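PDB 7AJ0: arylsulfatase from Pseudoalteromonas sp. MB47, which probably removes sulfate ester groups from the algal polysaccharide fucoidan, acting from chain ends and assembling as a hexamer. Local coordinates for residues A[270-281]-A[290-300]; A[369-379]-A[411-421]. All blocks are in the same frame, centred on the assembly; numbering follows the deposited sequence.

Overall arrangement
Both contacts are mainly buried, contact 1 without an exposed touching residue, contact 2 with D412 and N413 exposed at its turn. Their centres are 30 Å apart, their nearest atoms about 13 Å, and they share no helix or strand. Contact 1 lies beside the main mixed sheet: a loop following strand 262-267 folds back on the start of helix 290-311, close to the calcium site, probably the active centre as in other sulfatases, with the I271 side chain about 8 Å from the calcium. Contact 2 joins short strands of that sheet to the segment entering the four-stranded antiparallel sheet. Contact 1 mixes apolar packing with one buried glutamate, whereas contact 2 relies on side-chain hydrogen bonds and an arginine-aspartate salt bridge.

Contact 1 (A[270-281]-A[290-300])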
loop_
_atom_site.group_PDB
_atom_site.type_symbol
_atom_site.label_atom_id
_atom_site.label_comp_id
_atom_site.label_asym_id
_atom_site.label_seq_id
_atom_site.Cartn_x
_atom_site.Cartn_y
_atom_site.Cartn_z
ATOM N N LYS A 270 17.425 -6.203 -31.277
ATOM C CA LYS A 270 16.844 -6.976 -30.187
ATOM C C LYS A 270 17.576 -6.670 -28.884
ATOM O O LYS A 270 18.758 -6.319 -28.889
ATOM C CB LYS A 270 16.912 -8.466 -30.510
ATOM C CG LYS A 270 15.965 -8.887 -31.617
ATOM C CD LYS A 270 16.434 -10.159 -32.305
ATOM C CE LYS A 270 15.454 -10.583 -33.394
ATOM N NZ LYS A 270 15.244 -9.520 -34.420
ATOM N N ILE A 271 16.872 -6.806 -27.750
ATOM C CA ILE A 271 15.506 -7.293 -27.669
ATOM C C ILE A 271 14.523 -6.163 -27.351
ATOM O O ILE A 271 13.608 -6.325 -26.543
ATOM C CB ILE A 271 15.379 -8.403 -26.591
ATOM C CG1 ILE A 271 15.857 -7.885 -25.228
ATOM C CG2 ILE A 271 16.182 -9.630 -26.991
ATOM C CD1 ILE A 271 15.563 -8.829 -24.087
ATOM N N HIS A 272 14.727 -5.011 -27.982
ATOM C CA HIS A 272 13.800 -3.900 -27.823
ATOM C C HIS A 272 12.440 -4.262 -28.411
ATOM O O HIS A 272 12.341 -4.980 -29.409
ATOM C CB HIS A 272 14.347 -2.650 -28.510
ATOM C CG HIS A 272 13.857 -1.366 -27.915
ATOM N ND1 HIS A 272 12.554 -0.935 -28.037
ATOM C CD2 HIS A 272 14.503 -0.414 -27.200
ATOM C CE1 HIS A 272 12.418 0.226 -27.420
ATOM N NE2 HIS A 272 13.585 0.562 -26.902
ATOM N N ASN A 273 11.383 -3.762 -27.780
ATOM C CA ASN A 273 10.040 -3.957 -28.319
ATOM C C ASN A 273 9.845 -3.080 -29.551
ATOM O O ASN A 273 10.469 -2.025 -29.685
ATOM C CB ASN A 273 8.988 -3.623 -27.263
ATOM C CG ASN A 273 8.722 -2.132 -27.155
ATOM O OD1 ASN A 273 9.569 -1.369 -26.690
ATOM N ND2 ASN A 273 7.536 -1.711 -27.578
ATOM N N ASP A 274 8.982 -3.521 -30.469
ATOM C CA ASP A 274 8.288 -4.803 -30.418
ATOM C C ASP A 274 9.134 -5.854 -31.130
ATOM O O ASP A 274 9.542 -5.654 -32.275
ATOM C CB ASP A 274 6.911 -4.679 -31.070
ATOM C CG ASP A 274 6.081 -3.567 -30.455
ATOM O OD1 ASP A 274 5.838 -3.618 -29.230
ATOM O OD2 ASP A 274 5.692 -2.633 -31.190
ATOM N N ASN A 275 9.397 -6.968 -30.452
ATOM C CA ASN A 275 10.303 -7.978 -30.980
ATOM C C ASN A 275 9.636 -8.784 -32.086
ATOM O O ASN A 275 8.541 -9.324 -31.902
ATOM C CB ASN A 275 10.772 -8.913 -29.866
ATOM C CG ASN A 275 11.916 -8.335 -29.073
ATOM O OD1 ASN A 275 13.050 -8.287 -29.549
ATOM N ND2 ASN A 275 11.629 -7.890 -27.857
ATOM N N TYR A 276 10.309 -8.871 -33.233
ATOM C CA TYR A 276 9.855 -9.668 -34.371
ATOM C C TYR A 276 11.043 -10.453 -34.905
ATOM O O TYR A 276 11.772 -9.980 -35.788
ATOM C CB TYR A 276 9.226 -8.787 -35.445
ATOM C CG TYR A 276 7.802 -8.413 -35.122
ATOM C CD1 TYR A 276 6.752 -9.234 -35.499
ATOM C CD2 TYR A 276 7.510 -7.252 -34.422
ATOM C CE1 TYR A 276 5.449 -8.907 -35.198
ATOM C CE2 TYR A 276 6.208 -6.916 -34.114
ATOM C CZ TYR A 276 5.181 -7.747 -34.505
ATOM O OH TYR A 276 3.882 -7.417 -34.202
ATOM N N PRO A 277 11.276 -11.656 -34.384
ATOM C CA PRO A 277 12.400 -12.463 -34.869
ATOM C C PRO A 277 12.188 -12.916 -36.305
ATOM O O PRO A 277 11.085 -12.864 -36.852
ATOM C CB PRO A 277 12.425 -13.665 -33.913
ATOM C CG PRO A 277 11.621 -13.245 -32.727
ATOM C CD PRO A 277 10.583 -12.299 -33.252
ATOM N N ALA A 278 13.277 -13.373 -36.916
ATOM C CA ALA A 278 13.185 -13.917 -38.262
ATOM C C ALA A 278 12.267 -15.138 -38.259
ATOM O O ALA A 278 12.170 -15.848 -37.253
ATOM C CB ALA A 278 14.567 -14.294 -38.783
ATOM N N PRO A 279 11.570 -15.397 -39.371
ATOM C CA PRO A 279 10.681 -16.574 -39.424
ATOM C C PRO A 279 11.336 -17.871 -38.982
ATOM O O PRO A 279 10.673 -18.713 -38.363
ATOM C CB PRO A 279 10.273 -16.624 -40.906
ATOM C CG PRO A 279 10.321 -15.196 -41.347
ATOM C CD PRO A 279 11.463 -14.562 -40.585
ATOM N N LYS A 280 12.621 -18.056 -39.289
ATOM C CA LYS A 280 13.345 -19.232 -38.823
ATOM C C LYS A 280 13.130 -19.491 -37.337
ATOM O O LYS A 280 13.071 -20.647 -36.902
ATOM C CB LYS A 280 14.843 -19.056 -39.092
ATOM C CG LYS A 280 15.303 -19.425 -40.483
ATOM C CD LYS A 280 16.559 -18.646 -40.889
ATOM C CE LYS A 280 17.557 -18.489 -39.743
ATOM N NZ LYS A 280 18.807 -17.797 -40.189
ATOM N N TYR A 281 13.022 -18.429 -36.540
ATOM C CA TYR A 281 13.077 -18.536 -35.090
ATOM C C TYR A 281 11.711 -18.520 -34.422
ATOM O O TYR A 281 11.641 -18.481 -33.188
ATOM C CB TYR A 281 13.940 -17.407 -34.520
ATOM C CG TYR A 281 15.376 -17.470 -34.973
ATOM C CD1 TYR A 281 16.224 -18.460 -34.500
ATOM C CD2 TYR A 281 15.883 -16.546 -35.875
ATOM C CE1 TYR A 281 17.537 -18.528 -34.912
ATOM C CE2 TYR A 281 17.194 -16.605 -36.292
ATOM C CZ TYR A 281 18.016 -17.599 -35.806
ATOM O OH TYR A 281 19.323 -17.662 -36.218
ATOM N N PRO A 290 7.771 -14.154 -28.491
ATOM C CA PRO A 290 8.636 -13.323 -29.346
ATOM C C PRO A 290 9.944 -12.895 -28.701
ATOM O O PRO A 290 10.994 -12.973 -29.349
ATOM C CB PRO A 290 7.739 -12.116 -29.667
ATOM C CG PRO A 290 6.359 -12.671 -29.624
ATOM C CD PRO A 290 6.365 -13.705 -28.521
ATOM N N VAL A 291 9.922 -12.453 -27.441
ATOM C CA VAL A 291 11.141 -11.921 -26.840
ATOM C C VAL A 291 12.142 -13.032 -26.550
ATOM O O VAL A 291 13.357 -12.797 -26.553
ATOM C CB VAL A 291 10.803 -11.125 -25.565
ATOM C CG1 VAL A 291 10.397 -12.064 -24.442
ATOM C CG2 VAL A 291 11.984 -10.263 -25.150
ATOM N N ARG A 292 11.666 -14.250 -26.289
ATOM C CA ARG A 292 12.583 -15.363 -26.065
ATOM C C ARG A 292 13.109 -15.919 -27.384
ATOM O O ARG A 292 14.289 -16.271 -27.488
ATOM C CB ARG A 292 11.893 -16.468 -25.266
ATOM C CG ARG A 292 11.401 -16.039 -23.895
ATOM C CD ARG A 292 12.541 -15.742 -22.921
ATOM N NE ARG A 292 12.016 -15.455 -21.586
ATOM C CZ ARG A 292 11.911 -14.240 -21.050
ATOM N NH1 ARG A 292 12.314 -13.163 -21.714
ATOM N NH2 ARG A 292 11.409 -14.105 -19.832
ATOM N N ASP A 293 12.240 -16.017 -28.395
ATOM C CA ASP A 293 12.707 -16.360 -29.734
ATOM C C ASP A 293 13.777 -15.379 -30.197
ATOM O O ASP A 293 14.758 -15.772 -30.840
ATOM C CB ASP A 293 11.538 -16.366 -30.717
ATOM C CG ASP A 293 10.564 -17.501 -30.467
ATOM O OD1 ASP A 293 10.869 -18.388 -29.641
ATOM O OD2 ASP A 293 9.487 -17.505 -31.102
ATOM N N ALA A 294 13.600 -14.093 -29.881
ATOM C CA ALA A 294 14.602 -13.095 -30.234
ATOM C C ALA A 294 15.910 -13.342 -29.500
ATOM O O ALA A 294 16.989 -13.083 -30.044
ATOM C CB ALA A 294 14.081 -11.692 -29.921
ATOM N N MET A 295 15.836 -13.841 -28.264
ATOM C CA MET A 295 17.055 -14.133 -27.516
ATOM C C MET A 295 17.826 -15.276 -28.165
ATOM O O MET A 295 19.062 -15.268 -28.182
ATOM C CB MET A 295 16.703 -14.457 -26.063
ATOM C CG MET A 295 17.862 -14.299 -25.085
ATOM S SD MET A 295 18.675 -12.691 -25.208
ATOM C CE MET A 295 20.386 -13.152 -24.951
ATOM N N VAL A 296 17.117 -16.263 -28.716
ATOM C CA VAL A 296 17.787 -17.345 -29.429
ATOM C C VAL A 296 18.441 -16.820 -30.702
ATOM O O VAL A 296 19.542 -17.244 -31.071
ATOM C CB VAL A 296 16.792 -18.481 -29.727
ATOM C CG1 VAL A 296 17.416 -19.521 -30.636
ATOM C CG2 VAL A 296 16.322 -19.125 -28.425
ATOM N N GLU A 297 17.777 -15.887 -31.392
ATOM C CA GLU A 297 18.372 -15.294 -32.586
ATOM C C GLU A 297 19.643 -14.527 -32.242
ATOM O O GLU A 297 20.657 -14.648 -32.938
ATOM C CB GLU A 297 17.359 -14.381 -33.280
ATOM C CG GLU A 297 17.917 -13.630 -34.488
ATOM C CD GLU A 297 16.834 -13.163 -35.452
ATOM O OE1 GLU A 297 15.649 -13.490 -35.226
ATOM O OE2 GLU A 297 17.165 -12.469 -36.439
ATOM N N VAL A 298 19.611 -13.732 -31.170
ATOM C CA VAL A 298 20.798 -12.981 -30.768
ATOM C C VAL A 298 21.949 -13.926 -30.453
ATOM O O VAL A 298 23.109 -13.649 -30.781
ATOM C CB VAL A 298 20.474 -12.073 -29.566
ATOM C CG1 VAL A 298 21.755 -11.579 -28.912
ATOM C CG2 VAL A 298 19.605 -10.906 -30.004
ATOM N N ASP A 299 21.650 -15.053 -29.805
ATOM C CA ASP A 299 22.704 -15.994 -29.447
ATOM C C ASP A 299 23.294 -16.662 -30.683
ATOM O O ASP A 299 24.502 -16.920 -30.738
ATOM C CB ASP A 299 22.160 -17.046 -28.480
ATOM C CG ASP A 299 23.208 -18.069 -28.083
ATOM O OD1 ASP A 299 24.112 -17.715 -27.298
ATOM O OD2 ASP A 299 23.131 -19.223 -28.563
ATOM N N ASP A 300 22.458 -16.956 -31.682
ATOM C CA ASP A 300 22.968 -17.559 -32.910
ATOM C C ASP A 300 23.847 -16.580 -33.677
ATOM O O ASP A 300 24.903 -16.960 -34.195
ATOM C CB ASP A 300 21.810 -18.034 -33.788
ATOM C CG ASP A 300 21.225 -19.355 -33.321
ATOM O OD1 ASP A 300 21.755 -19.938 -32.352
ATOM O OD2 ASP A 300 20.235 -19.812 -33.929
HETATM O O HOH W 1 15.842 -10.334 -37.357
#
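Y281 and E297 meet at about a right angle: CB of E297 sits over one face of the ring, 3.9 Å from its centroid and 19° off the normal. With CG anti to the backbone N (chi1 176°) and the chain extended beyond it, E297 runs along the CD2/CE2 side of the ring, its carboxylate staying against CD2 while OE1 accepts a straight 2.9 Å bond from A278 N on the syn lone pair. At the ring's edge, D300 OD2 lies 3.1 Å from Y281 CE1. An alanine in place of Y281 would probably uncover the aliphatic part of E297 and open a gap beside V296 and D300. Nearer the helix N-terminus, P277 CG rests 4.0 Å from A294 CB, and I271 CD1 is 4.0 Å from V291 CG2. This is the loop between strand 262-267 and helix 290-311 of the alkaline-phosphatase-like sulfatase fold, doubling back over the helix's first turns. Farther out, a water links K270 NZ to E297 OE2, while D241 forms a salt bridge with the lysine and Q242 hydrogen-bonds OE2. Two acceptors, I271 O and D335, hold the N275 amide, with ND2 packed on V291 CG2. R193 of a second subunit hydrogen-bonds N275 O.

Contact 2 (A[369-379]-A[411-421]); sequences QVNNGLMDLTD and ADNGKSRRQVV
N371 lies abreast of N413, G373 of S416 and L374 of R418 as the two segments run in the same sense, their CA atoms coming as near as 5.1 Å between G373 and S416, and every direct hydrogen bond between them uses a side chain. At one end the type II turn from A411 to G414 is held by two side-chain amides, of Q369 and N371. N413 N reaches Q369 OE1 at 2.8 Å, approaching from above the carbonyl plane, while N371 ND2 binds G414 O at 2.7 Å, in plane on a lone pair. The other end of the N371 amide, OD1, accepts from G373 N in an Asx turn, so both ends of the group are fixed. In the middle S416 OG donates to L374 O and accepts from R418 N, the latter closing an ST turn. Here the main sulfatase sheet, in which strands 369-371 and 375-376 pair with strand 91-97, meets the chain entering the antiparallel four-stranded sheet of the smaller C-terminal part. R418 carries the far end. Its chain, bent at chi3 (-72°), turns the guanidinium side-on to D379, with NH1 to OD1 at 2.7 Å and NE to OD2 at 2.8 Å, the two planes only 21° apart. CB of D376 sits over one face of the guanidinium, toward its rim, and NH2 points at V420 O, 3.0 Å away, so the group is kept from turning. D379 in turn takes D376 N on OD2 from above its carboxylate plane, and D376 OD1 accepts T378 N: a capping box that starts helix 377-387. L374 CD1 packs against V421 CG2 at 4.2 Å. Around the salt bridge, D401 O takes a further bond from R418 NH1 and I403 N gives one to D379 OD1.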
loop_
_atom_site.group_PDB
_atom_site.type_symbol
_atom_site.label_atom_id
_atom_site.label_comp_id
_atom_site.label_asym_id
_atom_site.label_seq_id
_atom_site.Cartn_x
_atom_site.Cartn_y
_atom_site.Cartn_z
ATOM N N GLN A 369 36.800 -17.244 -15.631
ATOM C CA GLN A 369 36.892 -16.211 -14.613
ATOM C C GLN A 369 35.523 -15.593 -14.362
ATOM O O GLN A 369 34.821 -15.217 -15.306
ATOM C CB GLN A 369 37.872 -15.116 -15.031
ATOM C CG GLN A 369 39.325 -15.501 -14.955
ATOM C CD GLN A 369 40.230 -14.353 -15.345
ATOM O OE1 GLN A 369 40.499 -13.460 -14.541
ATOM N NE2 GLN A 369 40.693 -14.360 -16.590
ATOM N N VAL A 370 35.152 -15.489 -13.090
ATOM C CA VAL A 370 33.995 -14.714 -12.660
ATOM C C VAL A 370 34.515 -13.652 -11.701
ATOM O O VAL A 370 35.080 -13.982 -10.650
ATOM C CB VAL A 370 32.921 -15.587 -11.997
ATOM C CG1 VAL A 370 31.631 -14.798 -11.839
ATOM C CG2 VAL A 370 32.681 -16.845 -12.813
ATOM N N ASN A 371 34.342 -12.386 -12.071
ATOM C CA ASN A 371 34.939 -11.266 -11.354
ATOM C C ASN A 371 33.866 -10.235 -11.052
ATOM O O ASN A 371 33.159 -9.786 -11.960
ATOM C CB ASN A 371 36.067 -10.638 -12.177
ATOM C CG ASN A 371 36.999 -9.790 -11.339
ATOM O OD1 ASN A 371 36.571 -9.113 -10.405
ATOM N ND2 ASN A 371 38.285 -9.827 -11.665
ATOM N N ASN A 372 33.753 -9.854 -9.779
ATOM C CA ASN A 372 32.742 -8.909 -9.327
ATOM C C ASN A 372 33.274 -7.482 -9.235
ATOM O O ASN A 372 32.638 -6.630 -8.606
ATOM C CB ASN A 372 32.186 -9.357 -7.973
ATOM C CG ASN A 372 30.822 -8.764 -7.672
ATOM O OD1 ASN A 372 30.040 -8.481 -8.581
ATOM N ND2 ASN A 372 30.527 -8.576 -6.391
ATOM N N GLY A 373 34.420 -7.203 -9.855
ATOM C CA GLY A 373 34.975 -5.864 -9.802
ATOM C C GLY A 373 34.146 -4.866 -10.589
ATOM O O GLY A 373 33.545 -5.186 -11.614
ATOM N N LEU A 374 34.123 -3.630 -10.099
ATOM C CA LEU A 374 33.272 -2.610 -10.693
ATOM C C LEU A 374 33.766 -2.235 -12.085
ATOM O O LEU A 374 34.960 -2.033 -12.309
ATOM C CB LEU A 374 33.235 -1.365 -9.808
ATOM C CG LEU A 374 32.642 -1.520 -8.408
ATOM C CD1 LEU A 374 32.556 -0.151 -7.730
ATOM C CD2 LEU A 374 31.281 -2.187 -8.453
ATOM N N MET A 375 32.829 -2.140 -13.029
ATOM C CA MET A 375 33.150 -1.719 -14.386
ATOM C C MET A 375 31.945 -1.006 -14.979
ATOM O O MET A 375 30.800 -1.275 -14.609
ATOM C CB MET A 375 33.560 -2.904 -15.264
ATOM C CG MET A 375 33.981 -2.495 -16.665
ATOM S SD MET A 375 35.178 -3.614 -17.407
ATOM C CE MET A 375 35.260 -2.958 -19.075
ATOM N N ASP A 376 32.221 -0.096 -15.911
ATOM C CA ASP A 376 31.237 0.817 -16.476
ATOM C C ASP A 376 31.277 0.713 -17.994
ATOM O O ASP A 376 32.248 0.227 -18.575
ATOM C CB ASP A 376 31.530 2.262 -16.020
ATOM C CG ASP A 376 30.350 3.199 -16.208
ATOM O OD1 ASP A 376 29.891 3.377 -17.357
ATOM O OD2 ASP A 376 29.884 3.769 -15.198
ATOM N N LEU A 377 30.202 1.173 -18.642
ATOM C CA LEU A 377 30.220 1.257 -20.099
ATOM C C LEU A 377 31.268 2.253 -20.586
ATOM O O LEU A 377 31.870 2.052 -21.648
ATOM C CB LEU A 377 28.846 1.654 -20.637
ATOM C CG LEU A 377 27.784 0.561 -20.757
ATOM C CD1 LEU A 377 26.485 1.167 -21.282
ATOM C CD2 LEU A 377 28.243 -0.576 -21.651
ATOM N N THR A 378 31.492 3.336 -19.840
ATOM C CA THR A 378 32.549 4.266 -20.212
ATOM C C THR A 378 33.928 3.624 -20.116
ATOM O O THR A 378 34.870 4.111 -20.749
ATOM C CB THR A 378 32.507 5.515 -19.329
ATOM O OG1 THR A 378 32.647 5.137 -17.953
ATOM C CG2 THR A 378 31.198 6.265 -19.520
ATOM N N ASP A 379 34.065 2.545 -19.340
ATOM C CA ASP A 379 35.350 1.864 -19.242
ATOM C C ASP A 379 35.673 1.093 -20.518
ATOM O O ASP A 379 36.850 0.912 -20.848
ATOM C CB ASP A 379 35.358 0.923 -18.037
ATOM C CG ASP A 379 35.228 1.664 -16.717
ATOM O OD1 ASP A 379 35.440 2.895 -16.701
ATOM O OD2 ASP A 379 34.922 1.013 -15.694
ATOM N N ALA A 411 44.342 -9.423 -16.349
ATOM C CA ALA A 411 44.950 -10.044 -15.181
ATOM C C ALA A 411 44.075 -11.188 -14.684
ATOM O O ALA A 411 42.848 -11.067 -14.631
ATOM C CB ALA A 411 45.153 -9.022 -14.060
ATOM N N ASP A 412 44.712 -12.301 -14.328
ATOM C CA ASP A 412 43.988 -13.420 -13.737
ATOM C C ASP A 412 43.389 -12.998 -12.402
ATOM O O ASP A 412 44.117 -12.642 -11.469
ATOM C CB ASP A 412 44.919 -14.616 -13.549
ATOM C CG ASP A 412 45.255 -15.309 -14.858
ATOM O OD1 ASP A 412 44.591 -15.017 -15.876
ATOM O OD2 ASP A 412 46.184 -16.144 -14.870
ATOM N N ASN A 413 42.062 -13.036 -12.313
ATOM C CA ASN A 413 41.342 -12.627 -11.108
ATOM C C ASN A 413 41.813 -11.254 -10.639
ATOM O O ASN A 413 42.070 -11.020 -9.457
ATOM C CB ASN A 413 41.506 -13.670 -10.004
ATOM C CG ASN A 413 41.346 -15.082 -10.519
ATOM O OD1 ASN A 413 40.243 -15.509 -10.863
ATOM N ND2 ASN A 413 42.450 -15.818 -10.580
ATOM N N GLY A 414 41.929 -10.336 -11.592
ATOM C CA GLY A 414 42.443 -9.023 -11.283
ATOM C C GLY A 414 41.446 -8.174 -10.522
ATOM O O GLY A 414 40.240 -8.427 -10.503
ATOM N N LYS A 415 41.970 -7.144 -9.874
ATOM C CA LYS A 415 41.139 -6.169 -9.187
ATOM C C LYS A 415 40.862 -4.986 -10.104
ATOM O O LYS A 415 41.689 -4.612 -10.942
ATOM C CB LYS A 415 41.810 -5.710 -7.895
ATOM C CG LYS A 415 41.951 -6.829 -6.871
ATOM C CD LYS A 415 42.638 -6.359 -5.598
ATOM C CE LYS A 415 42.775 -7.501 -4.600
ATOM N NZ LYS A 415 43.302 -7.039 -3.287
ATOM N N SER A 416 39.678 -4.410 -9.946
ATOM C CA SER A 416 39.240 -3.327 -10.814
ATOM C C SER A 416 39.994 -2.038 -10.505
ATOM O O SER A 416 40.424 -1.796 -9.375
ATOM C CB SER A 416 37.736 -3.114 -10.651
ATOM O OG SER A 416 37.287 -1.999 -11.394
ATOM N N ARG A 417 40.165 -1.213 -11.538
ATOM C CA ARG A 417 40.729 0.118 -11.372
ATOM C C ARG A 417 39.670 1.168 -11.066
ATOM O O ARG A 417 40.023 2.324 -10.805
ATOM C CB ARG A 417 41.504 0.530 -12.632
ATOM C CG ARG A 417 42.615 -0.438 -12.999
ATOM C CD ARG A 417 43.543 0.113 -14.079
ATOM N NE ARG A 417 44.236 1.323 -13.645
ATOM C CZ ARG A 417 44.248 2.475 -14.316
ATOM N NH1 ARG A 417 43.616 2.595 -15.476
ATOM N NH2 ARG A 417 44.908 3.510 -13.822
ATOM N N ARG A 418 38.393 0.797 -11.085
ATOM C CA ARG A 418 37.299 1.718 -10.804
ATOM C C ARG A 418 36.893 1.583 -9.345
ATOM O O ARG A 418 36.633 0.474 -8.865
ATOM C CB ARG A 418 36.100 1.444 -11.714
ATOM C CG ARG A 418 34.864 2.261 -11.369
ATOM C CD ARG A 418 33.763 2.088 -12.407
ATOM N NE ARG A 418 34.074 2.767 -13.663
ATOM C CZ ARG A 418 33.905 4.070 -13.872
ATOM N NH1 ARG A 418 34.214 4.598 -15.046
ATOM N NH2 ARG A 418 33.432 4.846 -12.907
ATOM N N GLN A 419 36.834 2.714 -8.648
ATOM C CA GLN A 419 36.499 2.728 -7.233
ATOM C C GLN A 419 35.021 2.977 -6.982
ATOM O O GLN A 419 34.478 2.480 -5.988
ATOM C CB GLN A 419 37.325 3.802 -6.521
ATOM C CG GLN A 419 37.323 3.694 -5.014
ATOM C CD GLN A 419 38.285 4.669 -4.363
ATOM O OE1 GLN A 419 38.990 4.320 -3.417
ATOM N NE2 GLN A 419 38.316 5.899 -4.867
ATOM N N VAL A 420 34.355 3.730 -7.854
ATOM C CA VAL A 420 32.970 4.124 -7.640
ATOM C C VAL A 420 32.244 4.164 -8.976
ATOM O O VAL A 420 32.825 4.502 -10.012
ATOM C CB VAL A 420 32.867 5.502 -6.939
ATOM C CG1 VAL A 420 31.411 5.895 -6.750
ATOM C CG2 VAL A 420 33.600 5.491 -5.605
ATOM N N VAL A 421 30.964 3.806 -8.946
ATOM C CA VAL A 421 30.061 3.977 -10.075
ATOM C C VAL A 421 29.053 5.050 -9.690
ATOM O O VAL A 421 28.427 4.964 -8.627
ATOM C CB VAL A 421 29.350 2.665 -10.447
ATOM C CG1 VAL A 421 28.321 2.909 -11.543
ATOM C CG2 VAL A 421 30.363 1.625 -10.892
HETATM O O HOH W 2 41.935 -12.117 -17.247
HETATM O O HOH W 3 37.093 -16.546 -11.231
HETATM O O HOH W 4 37.988 -13.436 -10.873
#